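PDB 3F1X: serine acetyltransferase from Bacteroides vulgatus ATCC 8482, which probably transfers an acetyl group from acetyl-CoA to L-serine, the step that leads into cysteine biosynthesis. Local coordinates for residues 197-202 against 217-222; 223-228 against 252-257; 256-261 against 270-275. All blocks are in the same frame, centred on the assembly; numbering follows the deposited sequence.

The three contacts belong to the left-handed parallel beta-helix that forms the C-terminal domain. Along the chain, contact 1 closes before contact 2 opens. Contact 3 begins where contact 2 ends, sharing D256 and D257. Their centres lie about 8 Å (1 to 2), 6 Å (2 to 3) and 11 Å (1 to 3) apart. Strands 198-199, 218-219, 253-254 and 271-272 are successive rungs of one parallel sheet. Strands 224-226 and 259-260 are neighbours in the next sheet. Contact 1 joins coil to coil, whereas contacts 2 and 3 also span the turn between two sheets. They follow one corner of the prism, so main-chain bonds and core side chains tie each coil to the next.

Contact 1: 197-202 against 217-222; sequences AQIGHH and SIIGNN
Segments 197-202 and 217-222 run parallel, 2° apart end to end, with the bridges Q198-I218 and I199-I219 at CA-CA distances of 4.8 and 4.7 Å. Q198 N donates to S217 O, and I219 N donates to Q198 O at 2.8 Å. G200 N then reaches I219 O at 2.7 Å. The side chains of I199 and I219 lie side by side and point the same way. CG1 of I199 meets CD1 of I219 at 4.0 Å. Both isoleucines hold CG1 beside the backbone N, so the two branches repeat from rung to rung. Past the strands, N221 turns its amide oxygen to segment 197-202. Its OD1 accepts H201 N at 2.9 Å, with the donor tilted 19° from the carbonyl plane. N222 N donates to H201 O. One water donates to both H201 O and G220 O and so bridges the two segments. The amide of N222 lies alongside H202, its plane 37° from the imidazole ring, and OD1 of N222 comes within 3.1 Å of H202 CB. Helices 123-139 and 155-171 pack against 197-202. This stacking of equivalent residues in successive coils is characteristic of the left-handed parallel beta-helix of serine acetyltransferases.

Contact 2: 223-228 against 252-257; sequences VKLYQG and PILEDD
V223 and L254 meet because of how their first torsions are set. V223 holds CG1 anti to its backbone N (chi1 178°), and L254 holds CG beside its own backbone N (chi1 -86°). L254 extends from its strand toward 223-228. Its CD2 methyl does the touching and meets two residues. It lies 3.9 Å from CG1 of V223 and 3.8 Å from CD1 of L225. The V223 and L254 side chains cross at about a right angle. L225 reaches the same methyl at a slant, through one branch of its fork. The contact is therefore a small apolar cluster with one leucine methyl at its centre.

The other branch of V223 goes to the backbone. CG2 stands 3.5 Å from E255 O, just past the strand that carries L254. This carbonyl oxygen is buried by the contact and has no hydrogen-bonding partner in the model. V223 thus touches both a side chain and the main chain of 252-257. The carboxylate of E255 turns the other way and accepts a hydrogen bond from K274 N through OE1.

The two segments lie on different faces of the beta-helix. Segment 223-228 carries strand 224-226, which sits between strands 204-206 and 259-260. Segment 252-257 carries strand 253-254, which sits between 218-219 and 271-272. The cluster is continued on these neighbours: L225 and L254 both touch V260, L254 also packs on I272, and L225 touches F203.

Contact 3: 256-261 against 270-275; sequences DDVIVY and VTIGKG
D256 meets K274 and G275 through its backbone carbonyl. G275 N donates to D256 O at 2.9 Å, with an N-H...O angle of 152°, and the donor lies in the carbonyl plane. K274 CA also approaches D256 O, at 3.0 Å, in a CA-H...O contact. CB of K274 lies 3.2 Å from the same oxygen. The K274 chain then runs extended away from 256-261. The carboxylate of D256 faces the previous coil, where OD1 accepts the backbone N-H of N221. D257 follows with a second CA-H...O contact, from G275 CA to D257 O at 3.4 Å. Its CB rests against the backbone of G275. D257 and G275 both have positive phi, and they stack one coil above the other. They mark a corner of the left-handed parallel beta-helix, where the chain turns from one sheet into the next.

V258 turns its side chain to the interior and crosses I272 at about a right angle. With chi1 at 166°, CG1 is anti to the backbone N and CG2 lies beside it. CG2 of I272 meets both methyls, 3.5 Å from V258 CG1 and 3.6 Å from V258 CG2. V258 CG2 also lies 3.3 Å from G273 O. I259 packs on K234 of the second subunit. V260 turns back into the core, against I266 and V278. Y261 packs on K234 of the second subunit again, and its ring stacks on Y226.

Contact 1: 197-202 against 217-222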
loop_
_atom_site.group_PDB
_atom_site.type_symbol
_atom_site.label_atom_id
_atom_site.label_comp_id
_atom_site.label_asym_id
_atom_site.label_seq_id
_atom_site.Cartn_x
_atom_site.Cartn_y
_atom_site.Cartn_z
ATOM N N ALA A 197 25.840 -25.468 -4.423
ATOM C CA ALA A 197 25.727 -26.841 -3.956
ATOM C C ALA A 197 25.035 -27.664 -5.039
ATOM O O ALA A 197 24.290 -27.119 -5.853
ATOM C CB ALA A 197 24.916 -26.897 -2.664
ATOM N N GLN A 198 25.300 -28.967 -5.047
ATOM C CA GLN A 198 24.695 -29.889 -6.007
ATOM C C GLN A 198 23.803 -30.815 -5.184
ATOM O O GLN A 198 24.269 -31.475 -4.258
ATOM C CB GLN A 198 25.789 -30.684 -6.731
ATOM C CG GLN A 198 25.285 -31.704 -7.748
ATOM C CD GLN A 198 24.578 -31.067 -8.936
ATOM O OE1 GLN A 198 23.466 -30.546 -8.812
ATOM N NE2 GLN A 198 25.227 -31.108 -10.099
ATOM N N ILE A 199 22.517 -30.860 -5.511
ATOM C CA ILE A 199 21.600 -31.668 -4.732
ATOM C C ILE A 199 20.685 -32.557 -5.555
ATOM O O ILE A 199 19.983 -32.089 -6.458
ATOM C CB ILE A 199 20.741 -30.770 -3.822
ATOM C CG1 ILE A 199 21.653 -29.921 -2.927
ATOM C CG2 ILE A 199 19.809 -31.621 -2.980
ATOM C CD1 ILE A 199 20.894 -28.995 -1.988
ATOM N N GLY A 200 20.679 -33.840 -5.204
ATOM C CA GLY A 200 19.870 -34.813 -5.914
ATOM C C GLY A 200 18.369 -34.760 -5.690
ATOM O O GLY A 200 17.853 -33.914 -4.954
ATOM N N HIS A 201 17.664 -35.686 -6.331
ATOM C CA HIS A 201 16.213 -35.754 -6.232
ATOM C C HIS A 201 15.752 -36.248 -4.865
ATOM O O HIS A 201 16.555 -36.697 -4.048
ATOM C CB HIS A 201 15.657 -36.672 -7.330
ATOM C CG HIS A 201 15.760 -36.096 -8.708
ATOM N ND1 HIS A 201 16.800 -35.278 -9.097
ATOM C CD2 HIS A 201 14.969 -36.240 -9.797
ATOM C CE1 HIS A 201 16.644 -34.941 -10.365
ATOM N NE2 HIS A 201 15.540 -35.512 -10.813
ATOM N N HIS A 202 14.449 -36.151 -4.628
ATOM C CA HIS A 202 13.860 -36.592 -3.372
ATOM C C HIS A 202 14.664 -36.096 -2.174
ATOM O O HIS A 202 14.998 -36.858 -1.274
ATOM C CB HIS A 202 13.773 -38.119 -3.348
ATOM C CG HIS A 202 12.921 -38.687 -4.440
ATOM N ND1 HIS A 202 13.367 -38.834 -5.736
ATOM C CD2 HIS A 202 11.631 -39.097 -4.438
ATOM C CE1 HIS A 202 12.387 -39.308 -6.486
ATOM N NE2 HIS A 202 11.323 -39.476 -5.723
ATOM N N SER A 217 29.240 -28.512 -1.802
ATOM C CA SER A 217 28.659 -29.741 -1.285
ATOM C C SER A 217 27.986 -30.539 -2.404
ATOM O O SER A 217 27.459 -29.970 -3.355
ATOM C CB SER A 217 27.617 -29.429 -0.211
ATOM O OG SER A 217 28.174 -28.665 0.840
ATOM N N ILE A 218 28.012 -31.861 -2.277
ATOM C CA ILE A 218 27.368 -32.735 -3.247
ATOM C C ILE A 218 26.458 -33.659 -2.451
ATOM O O ILE A 218 26.920 -34.428 -1.610
ATOM C CB ILE A 218 28.389 -33.585 -4.051
ATOM C CG1 ILE A 218 29.326 -32.674 -4.847
ATOM C CG2 ILE A 218 27.655 -34.509 -5.020
ATOM C CD1 ILE A 218 30.409 -33.428 -5.623
ATOM N N ILE A 219 25.158 -33.563 -2.704
ATOM C CA ILE A 219 24.198 -34.394 -2.001
ATOM C C ILE A 219 23.473 -35.314 -2.972
ATOM O O ILE A 219 22.919 -34.854 -3.975
ATOM C CB ILE A 219 23.166 -33.537 -1.265
ATOM C CG1 ILE A 219 23.871 -32.625 -0.263
ATOM C CG2 ILE A 219 22.191 -34.423 -0.544
ATOM C CD1 ILE A 219 22.926 -31.687 0.457
ATOM N N GLY A 220 23.485 -36.609 -2.660
ATOM C CA GLY A 220 22.845 -37.603 -3.506
ATOM C C GLY A 220 21.328 -37.595 -3.485
ATOM O O GLY A 220 20.700 -36.601 -3.123
ATOM N N ASN A 221 20.731 -38.715 -3.876
ATOM C CA ASN A 221 19.283 -38.807 -3.917
ATOM C C ASN A 221 18.709 -39.376 -2.631
ATOM O O ASN A 221 19.372 -40.145 -1.929
ATOM C CB ASN A 221 18.838 -39.677 -5.095
ATOM C CG ASN A 221 19.409 -39.205 -6.417
ATOM O OD1 ASN A 221 19.362 -38.020 -6.745
ATOM N ND2 ASN A 221 19.946 -40.138 -7.189
ATOM N N ASN A 222 17.472 -38.988 -2.332
ATOM C CA ASN A 222 16.777 -39.466 -1.149
ATOM C C ASN A 222 17.550 -39.166 0.129
ATOM O O ASN A 222 17.653 -40.013 1.009
ATOM C CB ASN A 222 16.545 -40.980 -1.261
ATOM C CG ASN A 222 15.732 -41.361 -2.489
ATOM O OD1 ASN A 222 14.552 -41.029 -2.601
ATOM N ND2 ASN A 222 16.370 -42.057 -3.426
HETATM O O HOH W 1 18.361 -36.030 -1.900
#

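Contact 2: 223-228 against 252-257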
loop_
_atom_site.group_PDB
_atom_site.type_symbol
_atom_site.label_atom_id
_atom_site.label_comp_id
_atom_site.label_asym_id
_atom_site.label_seq_id
_atom_site.Cartn_x
_atom_site.Cartn_y
_atom_site.Cartn_z
ATOM N N VAL A 223 18.101 -37.963 0.227
ATOM C CA VAL A 223 18.848 -37.584 1.421
ATOM C C VAL A 223 17.974 -36.714 2.309
ATOM O O VAL A 223 17.188 -35.908 1.815
ATOM C CB VAL A 223 20.142 -36.811 1.059
ATOM C CG1 VAL A 223 20.879 -36.380 2.331
ATOM C CG2 VAL A 223 21.047 -37.689 0.203
ATOM N N LYS A 224 18.104 -36.891 3.623
ATOM C CA LYS A 224 17.318 -36.121 4.582
ATOM C C LYS A 224 18.225 -35.483 5.623
ATOM O O LYS A 224 19.081 -36.145 6.198
ATOM C CB LYS A 224 16.293 -37.020 5.292
ATOM C CG LYS A 224 15.517 -36.295 6.394
ATOM C CD LYS A 224 14.564 -37.210 7.161
ATOM C CE LYS A 224 13.386 -37.654 6.314
ATOM N NZ LYS A 224 12.340 -38.318 7.156
ATOM N N LEU A 225 18.027 -34.193 5.851
ATOM C CA LEU A 225 18.806 -33.436 6.821
ATOM C C LEU A 225 17.848 -32.838 7.841
ATOM O O LEU A 225 16.727 -32.466 7.499
ATOM C CB LEU A 225 19.558 -32.299 6.118
ATOM C CG LEU A 225 21.016 -32.455 5.674
ATOM C CD1 LEU A 225 21.297 -33.829 5.085
ATOM C CD2 LEU A 225 21.316 -31.346 4.676
ATOM N N TYR A 226 18.290 -32.748 9.090
ATOM C CA TYR A 226 17.479 -32.173 10.152
ATOM C C TYR A 226 17.991 -30.777 10.498
ATOM O O TYR A 226 19.019 -30.336 9.979
ATOM C CB TYR A 226 17.522 -33.075 11.392
ATOM C CG TYR A 226 16.568 -34.242 11.304
ATOM C CD1 TYR A 226 15.350 -34.212 11.971
ATOM C CD2 TYR A 226 16.872 -35.365 10.538
ATOM C CE1 TYR A 226 14.440 -35.279 11.883
ATOM C CE2 TYR A 226 15.969 -36.442 10.439
ATOM C CZ TYR A 226 14.760 -36.388 11.113
ATOM O OH TYR A 226 13.863 -37.428 11.019
ATOM N N GLN A 227 17.262 -30.090 11.375
ATOM C CA GLN A 227 17.621 -28.747 11.813
ATOM C C GLN A 227 19.059 -28.691 12.336
ATOM O O GLN A 227 19.557 -29.657 12.923
ATOM C CB GLN A 227 16.670 -28.289 12.933
ATOM C CG GLN A 227 16.651 -29.220 14.158
ATOM C CD GLN A 227 15.644 -30.356 14.039
ATOM O OE1 GLN A 227 15.195 -30.687 12.947
ATOM N NE2 GLN A 227 15.291 -30.966 15.174
ATOM N N GLY A 228 19.707 -27.548 12.116
ATOM C CA GLY A 228 21.064 -27.327 12.589
ATOM C C GLY A 228 22.200 -28.093 11.925
ATOM O O GLY A 228 23.354 -27.967 12.332
ATOM N N PRO A 252 31.668 -31.561 2.004
ATOM C CA PRO A 252 31.243 -32.964 2.062
ATOM C C PRO A 252 30.456 -33.511 0.888
ATOM O O PRO A 252 29.849 -32.775 0.105
ATOM C CB PRO A 252 30.416 -33.029 3.351
ATOM C CG PRO A 252 30.940 -31.881 4.172
ATOM C CD PRO A 252 31.092 -30.808 3.130
ATOM N N ILE A 253 30.474 -34.833 0.799
ATOM C CA ILE A 253 29.748 -35.563 -0.212
ATOM C C ILE A 253 28.855 -36.545 0.535
ATOM O O ILE A 253 29.344 -37.365 1.312
ATOM C CB ILE A 253 30.676 -36.386 -1.117
ATOM C CG1 ILE A 253 31.657 -35.473 -1.851
ATOM C CG2 ILE A 253 29.841 -37.196 -2.093
ATOM C CD1 ILE A 253 32.621 -36.227 -2.745
ATOM N N LEU A 254 27.550 -36.445 0.331
ATOM C CA LEU A 254 26.623 -37.373 0.965
ATOM C C LEU A 254 26.043 -38.230 -0.139
ATOM O O LEU A 254 25.450 -37.709 -1.084
ATOM C CB LEU A 254 25.487 -36.625 1.683
ATOM C CG LEU A 254 25.720 -36.158 3.122
ATOM C CD1 LEU A 254 26.892 -35.201 3.163
ATOM C CD2 LEU A 254 24.443 -35.494 3.662
ATOM N N GLU A 255 26.219 -39.544 -0.030
ATOM C CA GLU A 255 25.686 -40.458 -1.035
ATOM C C GLU A 255 24.187 -40.657 -0.793
ATOM O O GLU A 255 23.621 -40.086 0.146
ATOM C CB GLU A 255 26.426 -41.800 -0.983
ATOM C CG GLU A 255 27.941 -41.662 -1.096
ATOM C CD GLU A 255 28.660 -42.982 -1.356
ATOM O OE1 GLU A 255 28.238 -44.026 -0.815
ATOM O OE2 GLU A 255 29.668 -42.972 -2.092
ATOM N N ASP A 256 23.547 -41.459 -1.641
ATOM C CA ASP A 256 22.110 -41.708 -1.526
ATOM C C ASP A 256 21.649 -42.286 -0.189
ATOM O O ASP A 256 22.418 -42.926 0.530
ATOM C CB ASP A 256 21.630 -42.660 -2.635
ATOM C CG ASP A 256 21.917 -42.134 -4.039
ATOM O OD1 ASP A 256 22.188 -40.927 -4.198
ATOM O OD2 ASP A 256 21.858 -42.940 -4.994
ATOM N N ASP A 257 20.376 -42.041 0.120
ATOM C CA ASP A 257 19.717 -42.560 1.319
ATOM C C ASP A 257 20.376 -42.214 2.653
ATOM O O ASP A 257 20.250 -42.957 3.621
ATOM C CB ASP A 257 19.590 -44.086 1.197
ATOM C CG ASP A 257 18.765 -44.516 -0.014
ATOM O OD1 ASP A 257 18.824 -45.710 -0.379
ATOM O OD2 ASP A 257 18.052 -43.673 -0.598
#

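Contact 3: 256-261 against 270-275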
loop_
_atom_site.group_PDB
_atom_site.type_symbol
_atom_site.label_atom_id
_atom_site.label_comp_id
_atom_site.label_asym_id
_atom_site.label_seq_id
_atom_site.Cartn_x
_atom_site.Cartn_y
_atom_site.Cartn_z
ATOM N N ASP A 256 23.547 -41.459 -1.641
ATOM C CA ASP A 256 22.110 -41.708 -1.526
ATOM C C ASP A 256 21.649 -42.286 -0.189
ATOM O O ASP A 256 22.418 -42.926 0.530
ATOM C CB ASP A 256 21.630 -42.660 -2.635
ATOM C CG ASP A 256 21.917 -42.134 -4.039
ATOM O OD1 ASP A 256 22.188 -40.927 -4.198
ATOM O OD2 ASP A 256 21.858 -42.940 -4.994
ATOM N N ASP A 257 20.376 -42.041 0.120
ATOM C CA ASP A 257 19.717 -42.560 1.319
ATOM C C ASP A 257 20.376 -42.214 2.653
ATOM O O ASP A 257 20.250 -42.957 3.621
ATOM C CB ASP A 257 19.590 -44.086 1.197
ATOM C CG ASP A 257 18.765 -44.516 -0.014
ATOM O OD1 ASP A 257 18.824 -45.710 -0.379
ATOM O OD2 ASP A 257 18.052 -43.673 -0.598
ATOM N N VAL A 258 21.078 -41.092 2.707
ATOM C CA VAL A 258 21.734 -40.687 3.937
ATOM C C VAL A 258 20.813 -39.828 4.804
ATOM O O VAL A 258 19.972 -39.092 4.290
ATOM C CB VAL A 258 23.030 -39.905 3.627
ATOM C CG1 VAL A 258 23.539 -39.186 4.859
ATOM C CG2 VAL A 258 24.094 -40.865 3.103
ATOM N N ILE A 259 20.964 -39.947 6.119
ATOM C CA ILE A 259 20.183 -39.156 7.057
ATOM C C ILE A 259 21.161 -38.542 8.052
ATOM O O ILE A 259 22.028 -39.237 8.579
ATOM C CB ILE A 259 19.171 -40.017 7.857
ATOM C CG1 ILE A 259 18.189 -40.711 6.915
ATOM C CG2 ILE A 259 18.400 -39.132 8.832
ATOM C CD1 ILE A 259 17.207 -41.624 7.640
ATOM N N VAL A 260 21.036 -37.240 8.290
ATOM C CA VAL A 260 21.893 -36.551 9.248
ATOM C C VAL A 260 20.971 -35.883 10.260
ATOM O O VAL A 260 20.189 -34.993 9.910
ATOM C CB VAL A 260 22.748 -35.462 8.585
ATOM C CG1 VAL A 260 23.755 -34.928 9.589
ATOM C CG2 VAL A 260 23.454 -36.020 7.348
ATOM N N TYR A 261 21.049 -36.311 11.513
ATOM C CA TYR A 261 20.187 -35.747 12.532
ATOM C C TYR A 261 20.627 -34.405 13.081
ATOM O O TYR A 261 21.708 -33.904 12.785
ATOM C CB TYR A 261 19.988 -36.740 13.671
ATOM C CG TYR A 261 19.097 -37.880 13.271
ATOM C CD1 TYR A 261 19.628 -39.096 12.868
ATOM C CD2 TYR A 261 17.715 -37.728 13.258
ATOM C CE1 TYR A 261 18.800 -40.150 12.460
ATOM C CE2 TYR A 261 16.877 -38.771 12.852
ATOM C CZ TYR A 261 17.431 -39.982 12.456
ATOM O OH TYR A 261 16.623 -41.029 12.079
ATOM N N VAL A 270 34.948 -35.049 3.331
ATOM C CA VAL A 270 34.316 -36.179 3.976
ATOM C C VAL A 270 33.196 -36.737 3.117
ATOM O O VAL A 270 32.423 -35.983 2.525
ATOM C CB VAL A 270 33.752 -35.768 5.352
ATOM C CG1 VAL A 270 32.907 -36.885 5.932
ATOM C CG2 VAL A 270 34.896 -35.423 6.293
ATOM N N THR A 271 33.126 -38.062 3.049
ATOM C CA THR A 271 32.089 -38.736 2.286
ATOM C C THR A 271 31.245 -39.577 3.229
ATOM O O THR A 271 31.778 -40.394 3.988
ATOM C CB THR A 271 32.685 -39.673 1.212
ATOM O OG1 THR A 271 33.400 -38.895 0.251
ATOM C CG2 THR A 271 31.588 -40.449 0.502
ATOM N N ILE A 272 29.937 -39.357 3.205
ATOM C CA ILE A 272 29.026 -40.138 4.025
ATOM C C ILE A 272 28.462 -41.180 3.066
ATOM O O ILE A 272 27.716 -40.844 2.144
ATOM C CB ILE A 272 27.866 -39.279 4.596
ATOM C CG1 ILE A 272 28.412 -38.215 5.545
ATOM C CG2 ILE A 272 26.884 -40.164 5.333
ATOM C CD1 ILE A 272 29.055 -37.065 4.844
ATOM N N GLY A 273 28.850 -42.436 3.273
ATOM C CA GLY A 273 28.415 -43.530 2.416
ATOM C C GLY A 273 26.916 -43.720 2.324
ATOM O O GLY A 273 26.189 -43.391 3.260
ATOM N N LYS A 274 26.441 -44.263 1.206
ATOM C CA LYS A 274 25.004 -44.445 1.043
ATOM C C LYS A 274 24.364 -45.270 2.155
ATOM O O LYS A 274 24.948 -46.228 2.674
ATOM C CB LYS A 274 24.675 -45.055 -0.328
ATOM C CG LYS A 274 25.342 -46.366 -0.658
ATOM C CD LYS A 274 24.850 -46.882 -2.009
ATOM C CE LYS A 274 25.523 -48.195 -2.393
ATOM N NZ LYS A 274 25.014 -48.739 -3.689
ATOM N N GLY A 275 23.158 -44.864 2.528
ATOM C CA GLY A 275 22.429 -45.565 3.564
ATOM C C GLY A 275 22.966 -45.346 4.963
ATOM O O GLY A 275 22.438 -45.911 5.920
#